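Local atomic coordinates of leucine aminopeptidase 1 (Caenorhabditis elegans, PDB entry 2HC9), a protein that catalyses the release of N-terminal amino acids, preferably leucine, from peptides using two zinc ions, and probably serves as a digestive enzyme. Residues 358-363 with 454-459; 314-319 with 331-336; 254-259 with 267-272; 390-395 with 473-478; 215-220 with 321-326. The protein carries 1 engineered substitution. One frame throughout, in Å; residues are numbered along the deposited sequence. Where two conformers were deposited one is given.

Contact 1 (358-363 with 454-459)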
# COMPACT_ATOMS: atom_id res chain seq x y z
N PHE A 358 -13.36 -31.85 19.41
CA PHE A 358 -12.65 -30.58 19.59
C PHE A 358 -11.70 -30.43 18.43
O PHE A 358 -11.02 -31.39 18.06
CB PHE A 358 -11.82 -30.58 20.89
CG PHE A 358 -12.65 -30.69 22.14
CD1 PHE A 358 -13.19 -29.55 22.72
CD2 PHE A 358 -12.82 -31.93 22.76
CE1 PHE A 358 -13.94 -29.63 23.90
CE2 PHE A 358 -13.57 -32.04 23.95
CZ PHE A 358 -14.14 -30.88 24.51
N ASP A 359 -11.62 -29.23 17.87
CA ASP A 359 -10.52 -28.96 16.95
C ASP A 359 -9.82 -27.70 17.43
O ASP A 359 -10.47 -26.78 17.93
CB ASP A 359 -11.01 -28.88 15.47
CG ASP A 359 -11.71 -27.56 15.15
OD1 ASP A 359 -12.96 -27.54 15.12
OD2 ASP A 359 -11.00 -26.56 14.91
N MET A 360 -8.50 -27.69 17.36
CA MET A 360 -7.74 -26.55 17.86
C MET A 360 -6.72 -26.19 16.81
O MET A 360 -6.06 -27.08 16.24
CB MET A 360 -7.04 -26.91 19.17
CG MET A 360 -6.33 -25.72 19.82
SD MET A 360 -5.71 -25.98 21.51
CE MET A 360 -4.32 -27.13 21.28
N ALA A 361 -6.56 -24.90 16.55
CA ALA A 361 -5.80 -24.45 15.39
C ALA A 361 -5.29 -23.05 15.61
O ALA A 361 -5.99 -22.21 16.17
CB ALA A 361 -6.66 -24.47 14.14
N THR A 362 -4.10 -22.77 15.09
CA THR A 362 -3.64 -21.39 14.90
C THR A 362 -4.25 -20.91 13.58
O THR A 362 -3.60 -20.96 12.54
CB THR A 362 -2.08 -21.33 14.82
OG1 THR A 362 -1.64 -22.24 13.82
CG2 THR A 362 -1.47 -21.74 16.14
N LEU A 363 -5.52 -20.50 13.62
CA LEU A 363 -6.29 -20.48 12.39
C LEU A 363 -6.24 -19.13 11.68
O LEU A 363 -6.02 -19.08 10.47
CB LEU A 363 -7.76 -20.94 12.62
CG LEU A 363 -8.44 -21.40 11.31
CD1 LEU A 363 -7.77 -22.67 10.72
CD2 LEU A 363 -9.92 -21.66 11.59
N LEU A 454 -16.63 -28.37 19.19
CA LEU A 454 -16.06 -27.11 19.62
C LEU A 454 -14.79 -26.84 18.82
O LEU A 454 -13.87 -27.67 18.78
CB LEU A 454 -15.75 -27.12 21.13
CG LEU A 454 -15.25 -25.79 21.71
CD1 LEU A 454 -15.83 -25.47 23.12
CD2 LEU A 454 -13.68 -25.67 21.68
N HIS A 455 -14.76 -25.66 18.21
CA HIS A 455 -13.59 -25.19 17.45
C HIS A 455 -12.87 -24.13 18.29
O HIS A 455 -13.51 -23.26 18.88
CB HIS A 455 -14.10 -24.57 16.13
CG HIS A 455 -13.11 -23.65 15.48
ND1 HIS A 455 -11.93 -24.11 14.95
CD2 HIS A 455 -13.14 -22.31 15.28
CE1 HIS A 455 -11.25 -23.08 14.46
NE2 HIS A 455 -11.96 -21.97 14.65
N LEU A 456 -11.53 -24.21 18.39
CA LEU A 456 -10.79 -23.31 19.26
C LEU A 456 -9.65 -22.71 18.43
O LEU A 456 -8.75 -23.44 17.99
CB LEU A 456 -10.22 -24.09 20.47
CG LEU A 456 -9.46 -23.23 21.51
CD1 LEU A 456 -10.38 -22.18 22.16
CD2 LEU A 456 -8.86 -24.13 22.58
N ASP A 457 -9.67 -21.40 18.23
CA ASP A 457 -8.64 -20.69 17.46
C ASP A 457 -7.62 -20.07 18.43
O ASP A 457 -7.96 -19.21 19.26
CB ASP A 457 -9.32 -19.59 16.62
CG ASP A 457 -8.40 -18.95 15.56
OD1 ASP A 457 -7.15 -19.05 15.60
OD2 ASP A 457 -8.97 -18.31 14.65
N ILE A 458 -6.38 -20.52 18.30
CA ILE A 458 -5.34 -20.18 19.29
C ILE A 458 -4.16 -19.45 18.64
O ILE A 458 -3.05 -19.43 19.19
CB ILE A 458 -4.85 -21.45 20.05
CG1 ILE A 458 -4.19 -22.47 19.08
CG2 ILE A 458 -6.02 -22.11 20.79
CD1 ILE A 458 -3.32 -23.55 19.79
N ALA A 459 -4.39 -18.82 17.48
CA ALA A 459 -3.28 -18.21 16.74
C ALA A 459 -2.40 -17.33 17.62
O ALA A 459 -1.17 -17.49 17.63
CB ALA A 459 -3.84 -17.41 15.56
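D359 and H455 pair across the adjacent parallel strands 356-361 and 452-457, in the central sheet of the M17 catalytic domain. Here the backbone follows the textbook parallel pattern: D359 N gives a bond of 2.9 Å to L454 O, D359 O accepts from L456 N, and A361 repeats the scheme with L456 and I458. The side chains add a shorter link. H455 ND1 donates to D359 OD2 at 2.6 Å, nearly straight (175°). The oxygen offers its syn lone pair and lies in the imidazole plane; ring and carboxylate are only 27° apart. D359 OD1 bonds W453 NE1, so both oxygens are engaged and the rotation of the carboxylate is fixed; its charge would probably favour the ring form with the proton on ND1.

M360 leaves the opposite face of the sheet. Its CB rises beside L456 O at 4.0 Å, CG meets I458 CD1 at 3.7 Å, and SD lies against L456 CD2 at 3.8 Å. A bend at chi3 (71°) then keeps CE close to I458 CD1, 4.0 Å away. L456 runs alongside this chain, whereas I458 crosses it.

Past the strand ends, L363 N comes down on D457 OD1 from above the carboxylate plane, 2.9 Å away, while D457 OD2 bonds T364 OG1. L363 and T364 belong to the bicarbonate pocket, and T362 OG1 bonds the zinc ligand D275. Strand 246-254 borders 356-361; helix 433-442 packs on the D359-H455 face and helix 473-480 on that of F358, M360 and L456.

Contact 2 (314-319 with 331-336). With ZN (zinc ion), chain B; ZN (zinc ion), chain C.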
# COMPACT_ATOMS: atom_id res chain seq x y z
N ASN A 314 -2.57 -25.79 -4.91
CA ASN A 314 -3.87 -25.09 -4.93
C ASN A 314 -3.73 -23.67 -5.52
O ASN A 314 -2.73 -22.99 -5.26
CB ASN A 314 -4.40 -24.91 -3.50
CG ASN A 314 -4.97 -26.20 -2.88
OD1 ASN A 314 -5.37 -27.13 -3.59
ND2 ASN A 314 -5.03 -26.21 -1.53
N LYS A 315 -4.73 -23.27 -6.30
CA LYS A 315 -4.83 -21.95 -6.94
C LYS A 315 -6.24 -21.44 -6.60
O LYS A 315 -7.17 -22.22 -6.61
CB LYS A 315 -4.85 -22.11 -8.48
CG LYS A 315 -3.69 -22.76 -9.15
CD LYS A 315 -3.90 -22.85 -10.64
CE LYS A 315 -4.36 -24.23 -11.07
NZ LYS A 315 -3.23 -25.08 -11.47
N PRO A 316 -6.42 -20.15 -6.33
CA PRO A 316 -7.81 -19.71 -6.07
C PRO A 316 -8.67 -19.87 -7.33
O PRO A 316 -8.22 -19.52 -8.42
CB PRO A 316 -7.68 -18.23 -5.71
CG PRO A 316 -6.29 -17.82 -6.24
CD PRO A 316 -5.44 -19.05 -6.18
N ASP A 317 -9.87 -20.42 -7.13
CA ASP A 317 -10.83 -20.88 -8.15
C ASP A 317 -10.92 -22.41 -8.16
O ASP A 317 -11.96 -22.95 -8.59
CB ASP A 317 -10.52 -20.43 -9.58
CG ASP A 317 -10.70 -18.94 -9.80
OD1 ASP A 317 -11.21 -18.23 -8.90
OD2 ASP A 317 -10.31 -18.49 -10.89
N ASP A 318 -9.86 -23.09 -7.73
CA ASP A 318 -9.88 -24.57 -7.72
C ASP A 318 -11.07 -25.06 -6.91
O ASP A 318 -11.40 -24.48 -5.87
CB ASP A 318 -8.62 -25.15 -7.07
CG ASP A 318 -7.41 -25.17 -7.99
OD1 ASP A 318 -7.48 -24.74 -9.18
OD2 ASP A 318 -6.36 -25.61 -7.50
N ILE A 319 -11.72 -26.13 -7.37
CA ILE A 319 -12.79 -26.76 -6.58
C ILE A 319 -12.35 -28.18 -6.26
O ILE A 319 -11.98 -28.94 -7.17
CB ILE A 319 -14.15 -26.80 -7.36
CG1 ILE A 319 -14.62 -25.36 -7.65
CG2 ILE A 319 -15.23 -27.55 -6.49
CD1 ILE A 319 -15.85 -25.29 -8.60
N ASN A 331 -11.07 -20.04 -2.65
CA ASN A 331 -10.73 -18.69 -3.11
C ASN A 331 -9.60 -18.05 -2.32
O ASN A 331 -9.22 -16.92 -2.57
CB ASN A 331 -11.98 -17.79 -3.16
CG ASN A 331 -12.61 -17.57 -1.79
OD1 ASN A 331 -12.51 -18.43 -0.90
ND2 ASN A 331 -13.26 -16.42 -1.61
N ASN A 332 -9.09 -18.79 -1.33
CA ASN A 332 -7.99 -18.32 -0.52
C ASN A 332 -7.10 -19.50 -0.11
O ASN A 332 -7.43 -20.27 0.79
CB ASN A 332 -8.51 -17.57 0.71
CG ASN A 332 -7.40 -16.92 1.52
OD1 ASN A 332 -6.21 -17.12 1.24
ND2 ASN A 332 -7.79 -16.16 2.52
N THR A 333 -5.97 -19.64 -0.78
CA THR A 333 -5.03 -20.73 -0.51
C THR A 333 -4.41 -20.63 0.87
O THR A 333 -3.88 -21.61 1.35
CB THR A 333 -3.88 -20.81 -1.55
OG1 THR A 333 -3.09 -19.61 -1.48
CG2 THR A 333 -4.46 -20.99 -2.97
N ASP A 334 -4.46 -19.44 1.48
CA ASP A 334 -3.94 -19.22 2.85
C ASP A 334 -5.00 -19.53 3.92
O ASP A 334 -4.73 -19.50 5.13
CB ASP A 334 -3.48 -17.76 2.96
CG ASP A 334 -2.54 -17.50 4.13
OD1 ASP A 334 -2.12 -18.44 4.85
OD2 ASP A 334 -2.18 -16.33 4.31
N ALA A 335 -6.22 -19.83 3.49
CA ALA A 335 -7.27 -20.29 4.41
C ALA A 335 -7.26 -21.83 4.35
O ALA A 335 -8.30 -22.50 4.07
CB ALA A 335 -8.64 -19.70 3.98
N GLU A 336 -6.07 -22.39 4.60
CA GLU A 336 -5.81 -23.82 4.37
C GLU A 336 -6.08 -24.69 5.60
O GLU A 336 -6.44 -25.88 5.48
CB GLU A 336 -4.38 -24.04 3.81
CG GLU A 336 -3.29 -24.25 4.90
CD GLU A 336 -3.04 -22.99 5.70
OE1 GLU A 336 -2.66 -23.08 6.89
OE2 GLU A 336 -3.22 -21.88 5.15
ZN ZN B . -2.74 -20.04 5.87
ZN ZN C . -2.36 -21.71 8.39
O HOH W 1 -3.67 -24.27 0.17
O HOH W 2 -3.39 -20.00 7.79
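T333 and P316 bring together two loops of the M17 catalytic domain, one folded as a type II beta turn (K315 to D318), the other holding an Asx turn at N332 and leading into the two-zinc site. The direct contact is van der Waals, carbon against carbon and against carbonyl oxygen. T333 CG2 lies 3.5 Å from N314 O and 3.9 Å from P316 CD, and P316 CB rests 3.7 Å from N331 O. With chi1 at 63°, T333 turns this methyl to the loop 314-319 and leaves OG1 to bond G259 O.

Polar linkage across the contact is indirect: a water accepts from N314 ND2 and donates to T333 O, each 2.9 Å away. Within each loop, a side chain fixes the turn. D318 OD2 receives K315 N from above its carboxylate plane, and N332 OD1 receives D334 N at 2.9 Å from above its amide plane. Loop 314-319 also faces a second subunit, where K315 forms a salt bridge with E306 of that subunit and D317 OD1 accepts from N271 N of that subunit.

Metal coordination sits at the far end of 331-336, an example of turns placing ligands. D334 grips one zinc ion twice, through its carbonyl O and OD1, while K264, a predicted active-site residue, salt-bridges its OD2. E336, bent at chi2, divides its carboxylate: OE2 binds that same zinc at 2.0 Å, and OE1 binds the other zinc at 2.1 Å.

Contact 3 (254-259 with 267-272). With ZN (zinc ion), chain B; ZN (zinc ion), chain C.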
# COMPACT_ATOMS: atom_id res chain seq x y z
N VAL A 254 -0.06 -27.50 10.31
CA VAL A 254 0.60 -26.91 9.16
C VAL A 254 2.04 -26.58 9.57
O VAL A 254 2.30 -25.59 10.26
CB VAL A 254 -0.16 -25.67 8.64
CG1 VAL A 254 0.63 -25.02 7.48
CG2 VAL A 254 -1.57 -26.12 8.13
N VAL A 255 2.98 -27.44 9.15
CA VAL A 255 4.35 -27.31 9.62
C VAL A 255 5.01 -26.02 9.12
O VAL A 255 5.89 -25.47 9.77
CB VAL A 255 5.23 -28.54 9.26
CG1 VAL A 255 4.66 -29.80 9.93
CG2 VAL A 255 5.35 -28.74 7.76
N TYR A 256 4.57 -25.54 7.96
CA TYR A 256 4.91 -24.19 7.53
C TYR A 256 3.83 -23.70 6.62
O TYR A 256 3.35 -24.45 5.77
CB TYR A 256 6.24 -24.16 6.75
CG TYR A 256 6.78 -22.77 6.68
CD1 TYR A 256 7.55 -22.25 7.73
CD2 TYR A 256 6.48 -21.94 5.60
CE1 TYR A 256 8.04 -20.94 7.69
CE2 TYR A 256 6.97 -20.65 5.53
CZ TYR A 256 7.73 -20.16 6.56
OH TYR A 256 8.19 -18.89 6.45
N ASP A 257 3.47 -22.43 6.77
CA ASP A 257 2.47 -21.82 5.90
C ASP A 257 3.09 -20.64 5.12
O ASP A 257 3.26 -19.55 5.66
CB ASP A 257 1.31 -21.33 6.78
CG ASP A 257 0.08 -20.97 5.97
OD1 ASP A 257 0.08 -21.16 4.72
OD2 ASP A 257 -0.89 -20.52 6.62
N THR A 258 3.42 -20.86 3.84
CA THR A 258 3.83 -19.75 2.98
C THR A 258 2.62 -18.91 2.52
O THR A 258 2.80 -17.85 1.92
CB THR A 258 4.49 -20.24 1.68
OG1 THR A 258 3.51 -20.95 0.92
CG2 THR A 258 5.70 -21.17 1.96
N GLY A 259 1.42 -19.41 2.80
CA GLY A 259 0.17 -18.84 2.28
C GLY A 259 -0.31 -19.57 1.02
O GLY A 259 -1.50 -19.49 0.64
N THR A 267 6.70 -9.46 5.44
CA THR A 267 6.65 -9.40 6.92
C THR A 267 5.61 -10.34 7.51
O THR A 267 5.65 -10.62 8.70
CB THR A 267 6.39 -7.95 7.45
OG1 THR A 267 5.19 -7.44 6.85
CG2 THR A 267 7.57 -7.01 7.09
N GLY A 268 4.70 -10.84 6.68
CA GLY A 268 3.67 -11.79 7.12
C GLY A 268 4.14 -13.23 7.24
O GLY A 268 3.57 -14.04 7.98
N MET A 269 5.18 -13.57 6.49
CA MET A 269 5.59 -14.98 6.41
C MET A 269 6.51 -15.46 7.54
O MET A 269 6.43 -16.63 7.95
CB MET A 269 6.20 -15.33 5.04
CG MET A 269 6.20 -16.83 4.75
SD MET A 269 7.05 -17.26 3.20
CE MET A 269 5.95 -16.52 1.99
N PRO A 270 7.43 -14.60 8.04
CA PRO A 270 8.16 -15.06 9.22
C PRO A 270 7.19 -15.42 10.37
O PRO A 270 6.10 -14.83 10.47
CB PRO A 270 9.00 -13.83 9.62
CG PRO A 270 9.20 -13.05 8.30
CD PRO A 270 7.87 -13.27 7.57
N ASN A 271 7.59 -16.40 11.18
CA ASN A 271 6.77 -17.00 12.26
C ASN A 271 5.90 -18.15 11.81
O ASN A 271 5.32 -18.82 12.66
CB ASN A 271 5.88 -16.00 13.02
CG ASN A 271 6.64 -14.81 13.58
OD1 ASN A 271 7.85 -14.89 13.81
ND2 ASN A 271 5.92 -13.72 13.84
N MET A 272 5.80 -18.39 10.50
CA MET A 272 4.86 -19.40 10.01
C MET A 272 5.24 -20.88 10.21
O MET A 272 4.43 -21.76 9.92
CB MET A 272 4.42 -19.12 8.57
CG MET A 272 3.54 -17.86 8.42
SD MET A 272 2.03 -17.95 9.42
CE MET A 272 2.45 -16.94 10.82
ZN ZN B . -2.74 -20.04 5.87
ZN ZN C . -2.36 -21.71 8.39
O HOH W 2 -3.39 -20.00 7.79
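D257 N makes a weak backbone bond of 3.4 Å to M272 O, and Y256 CA sends a C-H towards that same oxygen from 3.4 Å, so the short strand 256-257 lies against the end of a type II beta turn running from M269 to M272.

Two methionines approach the Y256 ring from different directions. M272 CB sits over one face as a CH-pi contact, 4.2 Å from the Y256 ring centroid and 16° off its normal. M272 CB also closes to 3.2 Å from D257 O. M269 comes to the ring edge instead, in a Met-aromatic contact with SD 5.4 Å from the Y256 ring centroid. A bend at chi3 (-67°) swings M269 CE away from the ring to T258 O, 3.4 Å off. Y256 OH itself bonds P316 O of a third subunit, which makes this cluster part of a subunit interface.

The chain turns a corner at V255, and just beyond it delivers D257 to the two-metal site of the M17 family. One carboxylate oxygen, D257 OD2, bridges both zinc ions, with the longer bond, 2.6 Å, going to the zinc that K252 and D275 also bind. A water bridges the same pair of metals. The other oxygen, D257 OD1, accepts G259 N at 2.9 Å from above the carboxylate plane, completing an Asx turn, and is also bonded by N307 ND2.

Contact 4 (390-395 with 473-478)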
# COMPACT_ATOMS: atom_id res chain seq x y z
N ILE A 390 -14.63 -22.32 29.20
CA ILE A 390 -14.21 -21.02 29.74
C ILE A 390 -13.72 -21.22 31.18
O ILE A 390 -12.66 -20.69 31.60
CB ILE A 390 -15.36 -19.97 29.65
CG1 ILE A 390 -15.54 -19.53 28.19
CG2 ILE A 390 -15.03 -18.72 30.49
CD1 ILE A 390 -16.93 -18.93 27.89
N LYS A 391 -14.48 -22.02 31.92
CA LYS A 391 -14.10 -22.37 33.28
C LYS A 391 -12.74 -23.12 33.34
O LYS A 391 -11.87 -22.81 34.19
CB LYS A 391 -15.22 -23.24 33.89
CG LYS A 391 -14.86 -23.85 35.23
CD LYS A 391 -16.07 -24.58 35.77
CE LYS A 391 -15.70 -25.51 36.92
NZ LYS A 391 -16.94 -26.10 37.50
N ALA A 392 -12.56 -24.07 32.43
CA ALA A 392 -11.28 -24.77 32.26
C ALA A 392 -10.12 -23.83 31.92
O ALA A 392 -9.01 -24.01 32.41
CB ALA A 392 -11.39 -25.89 31.22
N GLY A 393 -10.39 -22.82 31.07
CA GLY A 393 -9.37 -21.79 30.75
C GLY A 393 -8.92 -21.03 31.98
O GLY A 393 -7.72 -20.76 32.15
N LYS A 394 -9.88 -20.68 32.84
CA LYS A 394 -9.59 -19.94 34.06
C LYS A 394 -8.77 -20.80 35.03
O LYS A 394 -7.81 -20.33 35.61
CB LYS A 394 -10.87 -19.44 34.73
CG LYS A 394 -11.51 -18.23 33.99
CD LYS A 394 -12.63 -17.64 34.84
CE LYS A 394 -13.61 -16.79 34.02
NZ LYS A 394 -12.96 -15.58 33.51
N ALA A 395 -9.15 -22.08 35.14
CA ALA A 395 -8.48 -22.98 36.09
C ALA A 395 -7.09 -23.39 35.63
O ALA A 395 -6.25 -23.71 36.46
CB ALA A 395 -9.34 -24.21 36.37
N PRO A 473 -2.15 -28.27 26.41
CA PRO A 473 -2.12 -29.33 27.45
C PRO A 473 -2.75 -28.93 28.80
O PRO A 473 -3.49 -29.72 29.39
CB PRO A 473 -0.62 -29.63 27.61
CG PRO A 473 -0.03 -29.28 26.21
CD PRO A 473 -0.83 -28.07 25.77
N ALA A 474 -2.50 -27.71 29.27
CA ALA A 474 -3.07 -27.31 30.56
C ALA A 474 -4.59 -27.19 30.42
O ALA A 474 -5.33 -27.69 31.26
CB ALA A 474 -2.45 -26.00 31.06
N LEU A 475 -5.06 -26.53 29.36
CA LEU A 475 -6.51 -26.39 29.10
C LEU A 475 -7.22 -27.75 29.10
O LEU A 475 -8.22 -27.93 29.79
CB LEU A 475 -6.74 -25.74 27.73
CG LEU A 475 -8.22 -25.56 27.39
CD1 LEU A 475 -8.96 -24.66 28.46
CD2 LEU A 475 -8.33 -24.92 26.00
N PHE A 476 -6.72 -28.70 28.30
CA PHE A 476 -7.42 -29.97 28.19
C PHE A 476 -7.24 -30.89 29.39
O PHE A 476 -8.09 -31.72 29.66
CB PHE A 476 -7.12 -30.68 26.88
CG PHE A 476 -7.84 -30.06 25.72
CD1 PHE A 476 -9.18 -30.33 25.51
CD2 PHE A 476 -7.20 -29.14 24.90
CE1 PHE A 476 -9.89 -29.71 24.46
CE2 PHE A 476 -7.88 -28.52 23.84
CZ PHE A 476 -9.24 -28.81 23.63
N SER A 477 -6.15 -30.71 30.11
CA SER A 477 -5.98 -31.42 31.38
C SER A 477 -7.05 -31.02 32.37
O SER A 477 -7.62 -31.87 33.04
CB SER A 477 -4.60 -31.14 31.97
OG SER A 477 -3.66 -31.82 31.17
N THR A 478 -7.34 -29.72 32.45
CA THR A 478 -8.38 -29.24 33.38
C THR A 478 -9.76 -29.55 32.84
O THR A 478 -10.64 -29.93 33.60
CB THR A 478 -8.32 -27.72 33.80
OG1 THR A 478 -8.40 -26.86 32.65
CG2 THR A 478 -7.06 -27.40 34.62
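L475 and T478, one turn apart on helix 473-480, reach towards A392 and G393 of helix 383-396. The short helical segments cross at 120°, with their axes 8.2 Å apart at closest approach, and small residues on one helix receive branched ones from the other.

The two side chains approach differently. L475 stands off its helix with CG opposite the backbone N (chi1 -180°) and divides its methyls between two neighbours. CD1 presses on the backbone of the other helix, 3.5 Å from G393 N and 3.9 Å from A392 CB; CD2 turns to L456 of the sheet. G393 has no side chain, and the methyl meets its main chain directly. The CB of T478 is directed toward the partner helix. As modelled, OG1 lies 3.5 Å from A392 CB, and CG2 takes a separate course towards A395 C, 4.1 Å away. T478 was deposited in two conformers, which makes its contacts less certain.

F476 faces the other way and meets F358 edge-to-face, joining this helix to the sheet. S477 OG folds back on P473 O at 2.8 Å, on the face of that carbonyl opposite the one used by S477 N.

The chemistry is thus mostly alkyl against backbone, with one polar possibility. T478 OG1 is 2.9 Å from A392 O and 3.1 Å from L475 O, and a single proton cannot fully serve both; which of the two carbonyls receives it is not settled, and A392 O also accepts from S396 OG.

Contact 5 (215-220 with 321-326)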
# COMPACT_ATOMS: atom_id res chain seq x y z
N ALA A 215 -8.00 -42.12 -0.51
CA ALA A 215 -8.98 -42.30 0.57
C ALA A 215 -10.03 -41.18 0.67
O ALA A 215 -10.95 -41.25 1.50
CB ALA A 215 -8.27 -42.47 1.94
N GLY A 216 -9.86 -40.14 -0.14
CA GLY A 216 -10.85 -39.09 -0.25
C GLY A 216 -10.59 -37.89 0.65
O GLY A 216 -11.48 -37.07 0.81
N PHE A 217 -9.40 -37.80 1.25
CA PHE A 217 -9.06 -36.67 2.12
C PHE A 217 -8.65 -35.46 1.25
O PHE A 217 -7.48 -35.04 1.27
CB PHE A 217 -7.90 -37.00 3.06
CG PHE A 217 -8.24 -37.99 4.16
CD1 PHE A 217 -8.50 -37.54 5.45
CD2 PHE A 217 -8.22 -39.36 3.92
CE1 PHE A 217 -8.78 -38.46 6.48
CE2 PHE A 217 -8.51 -40.28 4.94
CZ PHE A 217 -8.79 -39.83 6.21
N GLY A 218 -9.61 -34.89 0.53
CA GLY A 218 -9.27 -33.86 -0.45
C GLY A 218 -8.68 -32.61 0.19
O GLY A 218 -7.78 -31.98 -0.38
N GLY A 219 -9.18 -32.24 1.37
CA GLY A 219 -8.65 -31.07 2.07
C GLY A 219 -7.20 -31.27 2.45
O GLY A 219 -6.35 -30.44 2.12
N ILE A 220 -6.91 -32.36 3.16
CA ILE A 220 -5.53 -32.60 3.64
C ILE A 220 -4.59 -32.78 2.44
O ILE A 220 -3.52 -32.18 2.40
CB ILE A 220 -5.46 -33.84 4.56
CG1 ILE A 220 -6.51 -33.68 5.67
CG2 ILE A 220 -4.05 -33.99 5.14
CD1 ILE A 220 -6.37 -34.75 6.81
N LYS A 321 -13.09 -31.89 -3.72
CA LYS A 321 -14.08 -32.66 -2.96
C LYS A 321 -13.43 -33.10 -1.64
O LYS A 321 -12.35 -33.72 -1.62
CB LYS A 321 -14.56 -33.87 -3.77
CG LYS A 321 -15.66 -34.69 -3.06
CD LYS A 321 -16.34 -35.71 -4.00
CE LYS A 321 -17.47 -35.00 -4.77
NZ LYS A 321 -18.38 -35.89 -5.56
N MET A 322 -14.10 -32.75 -0.56
CA MET A 322 -13.61 -32.97 0.80
C MET A 322 -13.91 -34.42 1.21
O MET A 322 -14.66 -35.13 0.52
CB MET A 322 -14.31 -32.00 1.75
CG MET A 322 -14.22 -30.54 1.32
SD MET A 322 -12.52 -29.94 1.11
CE MET A 322 -12.01 -29.85 2.80
N LEU A 323 -13.34 -34.86 2.33
CA LEU A 323 -13.64 -36.21 2.84
C LEU A 323 -15.16 -36.42 3.01
O LEU A 323 -15.69 -37.51 2.79
CB LEU A 323 -12.92 -36.45 4.16
CG LEU A 323 -13.01 -37.87 4.73
CD1 LEU A 323 -12.38 -38.90 3.76
CD2 LEU A 323 -12.36 -37.92 6.15
N SER A 324 -15.87 -35.34 3.36
CA SER A 324 -17.33 -35.36 3.61
C SER A 324 -18.14 -35.66 2.34
O SER A 324 -19.35 -35.96 2.43
CB SER A 324 -17.76 -34.00 4.17
OG SER A 324 -17.63 -33.00 3.16
N GLY A 325 -17.49 -35.55 1.19
CA GLY A 325 -18.19 -35.64 -0.10
C GLY A 325 -18.65 -34.28 -0.62
O GLY A 325 -19.05 -34.18 -1.77
N LYS A 326 -18.63 -33.25 0.23
CA LYS A 326 -19.04 -31.89 -0.19
C LYS A 326 -17.93 -31.20 -1.00
O LYS A 326 -16.74 -31.50 -0.82
CB LYS A 326 -19.41 -31.02 1.02
CG LYS A 326 -20.75 -31.46 1.62
CD LYS A 326 -21.05 -30.73 2.91
CE LYS A 326 -22.40 -31.20 3.48
NZ LYS A 326 -23.54 -31.02 2.50
O HOH W 3 -14.28 -37.48 -0.81
O HOH W 4 -11.57 -36.10 -2.44
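L323 packs both of its methyls over one face of the F217 ring, the close-fitting part of this contact. CD2 forms a CH-pi interaction, 4.1 Å from the F217 ring centroid and 29° off the normal, and comes to 3.6 Å from F217 CE1; CD1 lies above the middle of the same face. With L323 CG opposite its backbone N (chi1 -173°), the side chain runs parallel to the phenylalanine instead of crossing it. Nearby, M322, bent at chi2 and chi3, curls its CE back onto G219 CA, 3.6 Å away.

Glycines let the main chains close up. G218 CA sends its C-H to K321 O over 3.3 Å, and L323 CA approaches G216 O at 3.1 Å. G216 ends helix 210-215 in a Schellman motif, F217 takes the N-cap position of helix 218-224, and the partner is the type I turn (M322 to G325) between strands 319-321 and 327-329. A helix-to-helix junction is thereby seated on a beta turn.

The other side is wetter. One water lies 2.7 Å from M322 O and another 2.6 Å from K321 O, each also within longer reach of G216 O, so the bridges are firm at the turn and loose at G216. A215 and K321 are exposed here.

Direct hydrogen bonds between the two segments are absent. Instead, D343 of helix 337-350 takes L323 N on OD1 and I220 N on OD2, so one carboxylate serves both segments, and cohesion rests on apolar contact, C-H...O approaches, water and this third party.

Following the chain from the N terminus, contact 5 opens at 215-220, and contact 3 then closes its short loop (254-259 with 267-272) entirely inside the span of contact 5. Contact 2 opens at 314-319 before contact 5 closes at 321-326, so these two cross, and contact 2 closes at 331-336. Contacts 2 and 3 share both zinc ions and the bridging water, joining separate loops at the metal site. Later, contact 1 opens at 358-363 and contact 4 at 390-395; they close in the same order, at 454-459 and 473-478, and so also cross. Where they touch, helix 473-480 lies between the parallel strands of contact 1 and helix 383-396, tying that helix to the central sheet.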